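Long-range contacts in 14-3-3 protein (Cryptosporidium parvum, PDB 3EFZ), which probably binds phosphoserine-containing partner proteins in an all-helical groove, as other members of the 14-3-3 family do, and so takes part in cell regulation: residues B[145-156]-B[167-178]; B[198-206]-B[216-224]. One frame throughout, in Å; residues are numbered along the deposited sequence.

Contact 1: residues B[145-156]-B[167-178]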
loop_
_atom_site.group_PDB
_atom_site.type_symbol
_atom_site.label_atom_id
_atom_site.label_comp_id
_atom_site.label_asym_id
_atom_site.label_seq_id
_atom_site.Cartn_x
_atom_site.Cartn_y
_atom_site.Cartn_z
ATOM N N ILE B 145 7.171 -18.551 6.230
ATOM C CA ILE B 145 6.840 -19.627 5.295
ATOM C C ILE B 145 5.354 -19.554 4.870
ATOM O O ILE B 145 5.025 -19.770 3.693
ATOM C CB ILE B 145 7.253 -21.000 5.892
ATOM C CG1 ILE B 145 8.783 -21.060 6.032
ATOM C CG2 ILE B 145 6.712 -22.195 5.062
ATOM C CD1 ILE B 145 9.290 -22.165 6.974
ATOM N N LYS B 146 4.465 -19.230 5.811
ATOM C CA LYS B 146 3.073 -18.949 5.462
ATOM C C LYS B 146 2.988 -17.790 4.448
ATOM O O LYS B 146 2.230 -17.858 3.468
ATOM C CB LYS B 146 2.229 -18.610 6.703
ATOM C CG LYS B 146 0.975 -17.856 6.322
ATOM C CD LYS B 146 0.216 -17.256 7.462
ATOM C CE LYS B 146 -0.923 -16.412 6.920
ATOM N NZ LYS B 146 -0.489 -15.061 6.518
ATOM N N LEU B 147 3.776 -16.744 4.710
ATOM C CA LEU B 147 3.884 -15.568 3.870
ATOM C C LEU B 147 4.310 -15.915 2.439
ATOM O O LEU B 147 3.742 -15.397 1.476
ATOM C CB LEU B 147 4.894 -14.621 4.513
ATOM C CG LEU B 147 4.922 -13.161 4.121
ATOM C CD1 LEU B 147 5.394 -12.291 5.299
ATOM C CD2 LEU B 147 5.816 -12.985 2.873
ATOM N N LYS B 148 5.303 -16.793 2.304
ATOM C CA LYS B 148 5.680 -17.328 0.988
ATOM C C LYS B 148 4.525 -18.104 0.351
ATOM O O LYS B 148 4.349 -18.060 -0.865
ATOM C CB LYS B 148 6.919 -18.216 1.076
ATOM C CG LYS B 148 8.207 -17.495 1.487
ATOM C CD LYS B 148 9.427 -18.309 1.132
ATOM C CE LYS B 148 9.581 -19.571 2.015
ATOM N NZ LYS B 148 10.677 -20.464 1.533
ATOM N N GLY B 149 3.770 -18.832 1.176
ATOM C CA GLY B 149 2.546 -19.503 0.757
ATOM C C GLY B 149 1.528 -18.554 0.174
ATOM O O GLY B 149 1.024 -18.807 -0.927
ATOM N N ASP B 150 1.257 -17.452 0.895
ATOM C CA ASP B 150 0.416 -16.351 0.406
ATOM C C ASP B 150 0.892 -15.764 -0.919
ATOM O O ASP B 150 0.091 -15.583 -1.833
ATOM C CB ASP B 150 0.297 -15.207 1.437
ATOM C CG ASP B 150 -0.339 -15.642 2.748
ATOM O OD1 ASP B 150 -1.091 -16.630 2.801
ATOM O OD2 ASP B 150 -0.087 -14.966 3.739
ATOM N N LEU B 151 2.178 -15.438 -1.011
ATOM C CA LEU B 151 2.763 -14.892 -2.244
ATOM C C LEU B 151 2.724 -15.855 -3.434
ATOM O O LEU B 151 2.513 -15.429 -4.558
ATOM C CB LEU B 151 4.202 -14.407 -2.020
ATOM C CG LEU B 151 4.453 -13.224 -1.075
ATOM C CD1 LEU B 151 5.928 -13.017 -0.966
ATOM C CD2 LEU B 151 3.754 -11.930 -1.518
ATOM N N MET B 152 2.934 -17.141 -3.192
ATOM C CA MET B 152 2.704 -18.144 -4.229
ATOM C C MET B 152 1.238 -18.205 -4.712
ATOM O O MET B 152 0.966 -18.362 -5.912
ATOM C CB MET B 152 3.174 -19.524 -3.751
ATOM C CG MET B 152 4.676 -19.701 -3.809
ATOM S SD MET B 152 5.335 -19.419 -5.462
ATOM C CE MET B 152 6.786 -18.501 -5.011
ATOM N N ARG B 153 0.310 -18.097 -3.757
ATOM C CA ARG B 153 -1.142 -18.048 -4.034
ATOM C C ARG B 153 -1.471 -16.844 -4.910
ATOM O O ARG B 153 -2.302 -16.944 -5.824
ATOM C CB ARG B 153 -1.959 -18.025 -2.720
ATOM C CG ARG B 153 -3.481 -17.796 -2.864
ATOM C CD ARG B 153 -4.264 -18.210 -1.585
ATOM N NE ARG B 153 -3.806 -17.481 -0.385
ATOM C CZ ARG B 153 -4.251 -16.281 -0.022
ATOM N NH1 ARG B 153 -5.194 -15.667 -0.739
ATOM N NH2 ARG B 153 -3.758 -15.688 1.065
ATOM N N TYR B 154 -0.806 -15.716 -4.643
ATOM C CA TYR B 154 -0.995 -14.518 -5.463
ATOM C C TYR B 154 -0.518 -14.717 -6.897
ATOM O O TYR B 154 -1.162 -14.237 -7.822
ATOM C CB TYR B 154 -0.274 -13.306 -4.870
ATOM C CG TYR B 154 -0.748 -12.828 -3.503
ATOM C CD1 TYR B 154 -1.928 -13.304 -2.902
ATOM C CD2 TYR B 154 -0.013 -11.858 -2.823
ATOM C CE1 TYR B 154 -2.331 -12.832 -1.655
ATOM C CE2 TYR B 154 -0.410 -11.367 -1.593
ATOM C CZ TYR B 154 -1.551 -11.857 -1.010
ATOM O OH TYR B 154 -1.881 -11.316 0.210
ATOM N N LYS B 155 0.617 -15.399 -7.074
ATOM C CA LYS B 155 1.198 -15.618 -8.414
ATOM C C LYS B 155 0.257 -16.528 -9.188
ATOM O O LYS B 155 0.016 -16.317 -10.375
ATOM C CB LYS B 155 2.599 -16.265 -8.354
ATOM C CG LYS B 155 3.711 -15.465 -7.673
ATOM C CD LYS B 155 5.075 -16.114 -7.952
ATOM C CE LYS B 155 6.185 -15.434 -7.181
ATOM N NZ LYS B 155 7.566 -15.930 -7.553
ATOM N N ALA B 156 -0.262 -17.532 -8.482
ATOM C CA ALA B 156 -1.222 -18.511 -8.987
ATOM C C ALA B 156 -2.525 -17.887 -9.501
ATOM O O ALA B 156 -3.162 -18.450 -10.379
ATOM C CB ALA B 156 -1.532 -19.543 -7.892
ATOM N N CYS B 167 2.697 -22.983 -9.103
ATOM C CA CYS B 167 2.568 -22.040 -7.982
ATOM C C CYS B 167 1.585 -22.544 -6.933
ATOM O O CYS B 167 1.798 -22.341 -5.741
ATOM C CB CYS B 167 2.166 -20.616 -8.432
ATOM S SG CYS B 167 3.461 -19.753 -9.330
ATOM N N ILE B 168 0.499 -23.181 -7.370
ATOM C CA ILE B 168 -0.449 -23.762 -6.418
ATOM C C ILE B 168 0.249 -24.877 -5.632
ATOM O O ILE B 168 0.127 -24.948 -4.402
ATOM C CB ILE B 168 -1.741 -24.264 -7.101
ATOM C CG1 ILE B 168 -2.566 -23.077 -7.617
ATOM C CG2 ILE B 168 -2.581 -25.095 -6.120
ATOM C CD1 ILE B 168 -3.524 -23.419 -8.736
ATOM N N LYS B 169 0.997 -25.723 -6.338
ATOM C CA LYS B 169 1.761 -26.779 -5.679
ATOM C C LYS B 169 2.767 -26.226 -4.662
ATOM O O LYS B 169 2.825 -26.740 -3.553
ATOM C CB LYS B 169 2.435 -27.725 -6.669
ATOM C CG LYS B 169 3.052 -28.915 -5.942
ATOM C CD LYS B 169 3.713 -29.926 -6.839
ATOM C CE LYS B 169 4.383 -31.011 -5.964
ATOM N NZ LYS B 169 5.296 -30.400 -4.923
ATOM N N GLN B 170 3.524 -25.180 -5.025
ATOM C CA GLN B 170 4.462 -24.529 -4.090
ATOM C C GLN B 170 3.758 -23.894 -2.900
ATOM O O GLN B 170 4.321 -23.867 -1.815
ATOM C CB GLN B 170 5.336 -23.449 -4.761
ATOM C CG GLN B 170 6.379 -23.923 -5.781
ATOM C CD GLN B 170 7.162 -22.757 -6.406
ATOM O OE1 GLN B 170 7.958 -22.093 -5.732
ATOM N NE2 GLN B 170 6.946 -22.516 -7.700
ATOM N N ALA B 171 2.552 -23.343 -3.117
ATOM C CA ALA B 171 1.736 -22.774 -2.020
ATOM C C ALA B 171 1.264 -23.830 -1.028
ATOM O O ALA B 171 1.291 -23.608 0.185
ATOM C CB ALA B 171 0.522 -21.994 -2.573
ATOM N N VAL B 172 0.785 -24.960 -1.556
ATOM C CA VAL B 172 0.467 -26.144 -0.745
ATOM C C VAL B 172 1.647 -26.540 0.173
ATOM O O VAL B 172 1.495 -26.594 1.392
ATOM C CB VAL B 172 0.011 -27.318 -1.644
ATOM C CG1 VAL B 172 -0.056 -28.645 -0.864
ATOM C CG2 VAL B 172 -1.331 -26.995 -2.253
ATOM N N GLU B 173 2.808 -26.799 -0.419
ATOM C CA GLU B 173 4.041 -27.083 0.320
ATOM C C GLU B 173 4.270 -26.122 1.500
ATOM O O GLU B 173 4.494 -26.569 2.630
ATOM C CB GLU B 173 5.259 -26.929 -0.592
ATOM C CG GLU B 173 5.316 -27.751 -1.859
ATOM C CD GLU B 173 6.602 -27.445 -2.649
ATOM O OE1 GLU B 173 6.529 -27.302 -3.904
ATOM O OE2 GLU B 173 7.687 -27.344 -2.003
ATOM N N PHE B 174 4.243 -24.812 1.212
ATOM C CA PHE B 174 4.541 -23.762 2.206
ATOM C C PHE B 174 3.548 -23.736 3.353
ATOM O O PHE B 174 3.950 -23.609 4.504
ATOM C CB PHE B 174 4.656 -22.359 1.563
ATOM C CG PHE B 174 5.917 -22.156 0.723
ATOM C CD1 PHE B 174 5.892 -21.355 -0.421
ATOM C CD2 PHE B 174 7.116 -22.777 1.076
ATOM C CE1 PHE B 174 7.050 -21.155 -1.197
ATOM C CE2 PHE B 174 8.282 -22.597 0.316
ATOM C CZ PHE B 174 8.253 -21.785 -0.825
ATOM N N TYR B 175 2.258 -23.845 3.026
ATOM C CA TYR B 175 1.195 -23.908 4.024
ATOM C C TYR B 175 1.328 -25.135 4.904
ATOM O O TYR B 175 1.201 -25.038 6.106
ATOM C CB TYR B 175 -0.195 -23.910 3.361
ATOM C CG TYR B 175 -0.595 -22.567 2.807
ATOM C CD1 TYR B 175 -0.332 -21.404 3.524
ATOM C CD2 TYR B 175 -1.256 -22.450 1.567
ATOM C CE1 TYR B 175 -0.686 -20.145 3.027
ATOM C CE2 TYR B 175 -1.628 -21.189 1.065
ATOM C CZ TYR B 175 -1.331 -20.042 1.803
ATOM O OH TYR B 175 -1.675 -18.789 1.354
ATOM N N GLU B 176 1.587 -26.290 4.305
ATOM C CA GLU B 176 1.716 -27.510 5.086
ATOM C C GLU B 176 2.966 -27.499 5.956
ATOM O O GLU B 176 2.927 -28.006 7.073
ATOM C CB GLU B 176 1.623 -28.756 4.204
ATOM C CG GLU B 176 0.177 -29.015 3.788
ATOM C CD GLU B 176 0.008 -30.198 2.872
ATOM O OE1 GLU B 176 1.029 -30.829 2.490
ATOM O OE2 GLU B 176 -1.161 -30.504 2.531
ATOM N N ASP B 177 4.042 -26.881 5.457
ATOM C CA ASP B 177 5.297 -26.739 6.208
ATOM C C ASP B 177 5.109 -25.817 7.413
ATOM O O ASP B 177 5.466 -26.171 8.537
ATOM C CB ASP B 177 6.439 -26.240 5.288
ATOM C CG ASP B 177 7.797 -26.173 5.997
ATOM O OD1 ASP B 177 8.702 -25.484 5.482
ATOM O OD2 ASP B 177 7.968 -26.808 7.059
ATOM N N ALA B 178 4.513 -24.659 7.171
ATOM C CA ALA B 178 4.174 -23.696 8.227
ATOM C C ALA B 178 3.223 -24.302 9.274
ATOM O O ALA B 178 3.464 -24.186 10.470
ATOM C CB ALA B 178 3.578 -22.427 7.615
#
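At the predicted phosphoserine site of this 14-3-3 protein, Arg153 meets Tyr175 of the following helix. Arg153 CG stands anti to the backbone N (chi1 173°), and a bend at chi3 turns NE toward the phenol. The bond from Arg153 NE to Tyr175 OH is 3.0 Å and almost straight (179°), with the hydroxyl in the guanidinium plane. Tyr175 OH donates a hydrogen bond to the anti lone pair of Asp150 OD1, 2.7 Å away. Lys146 NZ takes the syn side of Asp150 OD2, and a weak Arg153 NH2 bond to OD1 completes a salt-bridge network, Asn201 being an outside partner. Gly149 lets the helices come close: its CA lies 4.2 Å from the centroid of the Tyr175 ring, over one face. On the other flank Phe174 fits as a knob among Ile145, Lys148, Gly149 and Met152. Lys148 CB covers a face of its ring, 3.9 Å from the centroid, and NZ continues to Asp129. Met152 in turn fills a hole among Cys167, Gln170, Ala171 and Phe174. This antiparallel knobs-into-holes pair, crossing at -159°, backs Arg153 and the likewise predicted Arg79, nearest side-chain atoms about 4 Å apart, consistent with the basic phosphopeptide-binding groove of 14-3-3 proteins.

Contact 2: residues B[198-206]-B[216-224]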
loop_
_atom_site.group_PDB
_atom_site.type_symbol
_atom_site.label_atom_id
_atom_site.label_comp_id
_atom_site.label_asym_id
_atom_site.label_seq_id
_atom_site.Cartn_x
_atom_site.Cartn_y
_atom_site.Cartn_z
ATOM N N THR B 198 -3.038 -19.398 9.301
ATOM C CA THR B 198 -2.456 -20.301 8.326
ATOM C C THR B 198 -3.499 -21.254 7.756
ATOM O O THR B 198 -3.550 -21.455 6.543
ATOM C CB THR B 198 -1.235 -21.055 8.906
ATOM O OG1 THR B 198 -0.387 -20.114 9.597
ATOM C CG2 THR B 198 -0.436 -21.721 7.781
ATOM N N ILE B 199 -4.320 -21.828 8.639
ATOM C CA ILE B 199 -5.489 -22.624 8.260
ATOM C C ILE B 199 -6.384 -21.867 7.276
ATOM O O ILE B 199 -6.813 -22.433 6.264
ATOM C CB ILE B 199 -6.313 -23.050 9.528
ATOM C CG1 ILE B 199 -5.475 -23.943 10.468
ATOM C CG2 ILE B 199 -7.681 -23.699 9.146
ATOM C CD1 ILE B 199 -5.334 -25.420 10.027
ATOM N N LEU B 200 -6.656 -20.596 7.583
ATOM C CA LEU B 200 -7.564 -19.763 6.796
ATOM C C LEU B 200 -7.063 -19.517 5.381
ATOM O O LEU B 200 -7.837 -19.635 4.432
ATOM C CB LEU B 200 -7.853 -18.416 7.486
ATOM C CG LEU B 200 -8.726 -17.406 6.697
ATOM C CD1 LEU B 200 -10.172 -17.885 6.523
ATOM C CD2 LEU B 200 -8.703 -15.998 7.312
ATOM N N ASN B 201 -5.783 -19.164 5.241
ATOM C CA ASN B 201 -5.200 -18.947 3.924
ATOM C C ASN B 201 -5.104 -20.229 3.079
ATOM O O ASN B 201 -5.343 -20.196 1.861
ATOM C CB ASN B 201 -3.868 -18.213 4.056
ATOM C CG ASN B 201 -4.058 -16.739 4.417
ATOM O OD1 ASN B 201 -5.122 -16.332 4.876
ATOM N ND2 ASN B 201 -3.026 -15.948 4.231
ATOM N N TYR B 202 -4.797 -21.344 3.738
ATOM C CA TYR B 202 -4.795 -22.663 3.094
ATOM C C TYR B 202 -6.204 -23.041 2.672
ATOM O O TYR B 202 -6.390 -23.561 1.580
ATOM C CB TYR B 202 -4.204 -23.729 4.029
ATOM C CG TYR B 202 -3.823 -25.069 3.393
ATOM C CD1 TYR B 202 -3.763 -25.236 2.005
ATOM C CD2 TYR B 202 -3.487 -26.151 4.193
ATOM C CE1 TYR B 202 -3.404 -26.453 1.438
ATOM C CE2 TYR B 202 -3.125 -27.377 3.635
ATOM C CZ TYR B 202 -3.085 -27.516 2.254
ATOM O OH TYR B 202 -2.721 -28.730 1.704
ATOM N N THR B 203 -7.185 -22.780 3.544
ATOM C CA THR B 203 -8.602 -22.954 3.220
ATOM C C THR B 203 -8.993 -22.134 1.987
ATOM O O THR B 203 -9.697 -22.646 1.124
ATOM C CB THR B 203 -9.522 -22.590 4.412
ATOM O OG1 THR B 203 -9.275 -23.492 5.499
ATOM C CG2 THR B 203 -10.986 -22.675 4.023
ATOM N N ILE B 204 -8.507 -20.892 1.897
ATOM C CA ILE B 204 -8.742 -20.031 0.727
ATOM C C ILE B 204 -8.151 -20.632 -0.565
ATOM O O ILE B 204 -8.819 -20.634 -1.628
ATOM C CB ILE B 204 -8.230 -18.586 0.963
ATOM C CG1 ILE B 204 -9.025 -17.905 2.084
ATOM C CG2 ILE B 204 -8.311 -17.760 -0.323
ATOM C CD1 ILE B 204 -8.385 -16.609 2.595
ATOM N N LEU B 205 -6.930 -21.168 -0.462
ATOM C CA LEU B 205 -6.276 -21.843 -1.583
ATOM C C LEU B 205 -7.089 -23.033 -2.070
ATOM O O LEU B 205 -7.262 -23.203 -3.285
ATOM C CB LEU B 205 -4.865 -22.312 -1.203
ATOM C CG LEU B 205 -3.972 -22.967 -2.264
ATOM C CD1 LEU B 205 -3.468 -21.934 -3.297
ATOM C CD2 LEU B 205 -2.788 -23.663 -1.579
ATOM N N LYS B 206 -7.582 -23.835 -1.123
ATOM C CA LYS B 206 -8.403 -25.007 -1.416
ATOM C C LYS B 206 -9.729 -24.633 -2.068
ATOM O O LYS B 206 -10.143 -25.256 -3.053
ATOM C CB LYS B 206 -8.697 -25.811 -0.138
ATOM C CG LYS B 206 -7.507 -26.532 0.480
ATOM C CD LYS B 206 -7.900 -27.079 1.849
ATOM C CE LYS B 206 -6.702 -27.662 2.578
ATOM N NZ LYS B 206 -6.355 -29.043 2.163
ATOM N N ALA B 216 -12.380 -27.689 1.229
ATOM C CA ALA B 216 -12.062 -26.455 1.953
ATOM C C ALA B 216 -12.893 -26.297 3.236
ATOM O O ALA B 216 -12.354 -25.970 4.304
ATOM C CB ALA B 216 -12.262 -25.241 1.038
ATOM N N MET B 217 -14.199 -26.521 3.131
ATOM C CA MET B 217 -15.079 -26.334 4.273
ATOM C C MET B 217 -14.943 -27.414 5.335
ATOM O O MET B 217 -14.997 -27.102 6.526
ATOM C CB MET B 217 -16.522 -26.119 3.835
ATOM C CG MET B 217 -16.946 -24.642 3.872
ATOM S SD MET B 217 -15.996 -23.441 2.893
ATOM C CE MET B 217 -14.806 -22.749 4.044
ATOM N N LYS B 218 -14.730 -28.660 4.917
ATOM C CA LYS B 218 -14.381 -29.732 5.855
ATOM C C LYS B 218 -13.076 -29.416 6.598
ATOM O O LYS B 218 -12.963 -29.645 7.808
ATOM C CB LYS B 218 -14.252 -31.067 5.123
ATOM C CG LYS B 218 -15.571 -31.732 4.811
ATOM C CD LYS B 218 -15.359 -33.003 4.011
ATOM C CE LYS B 218 -16.692 -33.599 3.569
ATOM N NZ LYS B 218 -16.494 -34.627 2.512
ATOM N N PHE B 219 -12.098 -28.889 5.865
ATOM C CA PHE B 219 -10.802 -28.506 6.427
ATOM C C PHE B 219 -10.990 -27.430 7.500
ATOM O O PHE B 219 -10.429 -27.532 8.599
ATOM C CB PHE B 219 -9.846 -28.040 5.310
ATOM C CG PHE B 219 -8.425 -27.819 5.766
ATOM C CD1 PHE B 219 -7.936 -26.524 5.949
ATOM C CD2 PHE B 219 -7.576 -28.900 6.022
ATOM C CE1 PHE B 219 -6.607 -26.293 6.377
ATOM C CE2 PHE B 219 -6.246 -28.690 6.459
ATOM C CZ PHE B 219 -5.764 -27.375 6.635
ATOM N N ALA B 220 -11.798 -26.422 7.170
ATOM C CA ALA B 220 -12.146 -25.334 8.086
ATOM C C ALA B 220 -12.951 -25.813 9.293
ATOM O O ALA B 220 -12.643 -25.423 10.417
ATOM C CB ALA B 220 -12.899 -24.225 7.349
ATOM N N ASN B 221 -13.974 -26.644 9.052
ATOM C CA ASN B 221 -14.766 -27.273 10.107
ATOM C C ASN B 221 -13.886 -28.025 11.098
ATOM O O ASN B 221 -14.003 -27.835 12.307
ATOM C CB ASN B 221 -15.796 -28.251 9.511
ATOM C CG ASN B 221 -17.175 -27.626 9.308
ATOM O OD1 ASN B 221 -17.456 -26.529 9.798
ATOM N ND2 ASN B 221 -18.049 -28.338 8.589
ATOM N N ARG B 222 -13.021 -28.884 10.571
ATOM C CA ARG B 222 -12.059 -29.651 11.361
ATOM C C ARG B 222 -11.266 -28.808 12.356
ATOM O O ARG B 222 -11.107 -29.196 13.515
ATOM C CB ARG B 222 -11.054 -30.308 10.428
ATOM C CG ARG B 222 -11.213 -31.757 10.279
ATOM C CD ARG B 222 -9.854 -32.325 10.043
ATOM N NE ARG B 222 -9.429 -32.250 8.655
ATOM C CZ ARG B 222 -8.166 -32.091 8.278
ATOM N NH1 ARG B 222 -7.198 -31.946 9.184
ATOM N NH2 ARG B 222 -7.873 -32.051 6.990
ATOM N N ALA B 223 -10.750 -27.678 11.868
ATOM C CA ALA B 223 -9.940 -26.748 12.651
ATOM C C ALA B 223 -10.761 -25.936 13.651
ATOM O O ALA B 223 -10.243 -25.515 14.689
ATOM C CB ALA B 223 -9.166 -25.816 11.723
ATOM N N ILE B 224 -12.026 -25.692 13.327
ATOM C CA ILE B 224 -12.952 -25.029 14.253
ATOM C C ILE B 224 -13.193 -25.929 15.477
ATOM O O ILE B 224 -13.139 -25.471 16.633
ATOM C CB ILE B 224 -14.311 -24.680 13.575
ATOM C CG1 ILE B 224 -14.107 -23.722 12.400
ATOM C CG2 ILE B 224 -15.279 -24.052 14.577
ATOM C CD1 ILE B 224 -15.326 -23.575 11.531
#
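Ala216 opens the second segment against Thr203 and Lys206, its CB 3.8 Å from Lys206 CB. The next residue, Met217, starts out away from the partner helix, but bends at chi2 and chi3 bring its CE to Thr203 CG2 at 3.8 Å. Phe219 buries more surface than any other residue here. With CG anti to the backbone N (chi1 -171°), its ring enters a hole made by Ile199, Tyr202, Thr203 and Lys206, while Thr203 is the reciprocal knob among Ala216, Met217, Phe219 and Ala220. Over one face lies Lys206 CE, 3.6 Å from the ring centroid, and NZ follows at 4.3 Å in a cation-pi contact. The same CE also covers the centre of a face of the Tyr202 ring. The two ring planes stand 73° apart, with Tyr202 CD2 3.6 Å from Phe219 CZ. Thr203 OG1 approaches Phe219 CD1 (3.3 Å) while hydrogen-bonded to Ile199 O (2.8 Å); both oxygens lie at the edge of the Phe219 ring, in its plane. Ala223 CB closes the series 3.7 Å from Ile199 CG2. Ile199 and Tyr202 pack on helix 161-185, Asn201 and Ile204 on helix 138-158, and Met217 and Ile224 on helix 239-256.

From the N terminus, the chain reaches contact 1 first, where helix 138-158 turns back through a short connection into helix 161-185. It then continues into helix 193-207, and contact 2 closes the next hairpin, with helix 213-228. The two closures are in series, neither enclosing nor crossing the other, and their centres lie about 14 Å apart. Helix 193-207 links the two contacts: Tyr202 OH is 2.5 Å from Glu176 OE2, a probable hydrogen bond, and Asn201 ND2 is 2.5 Å from Asp150 OD1, probably another, though unusually short and so of doubtful geometry. Successive antiparallel pairs are thereby tied into one helical array, extending from the predicted phosphoserine site toward the C-terminal helices.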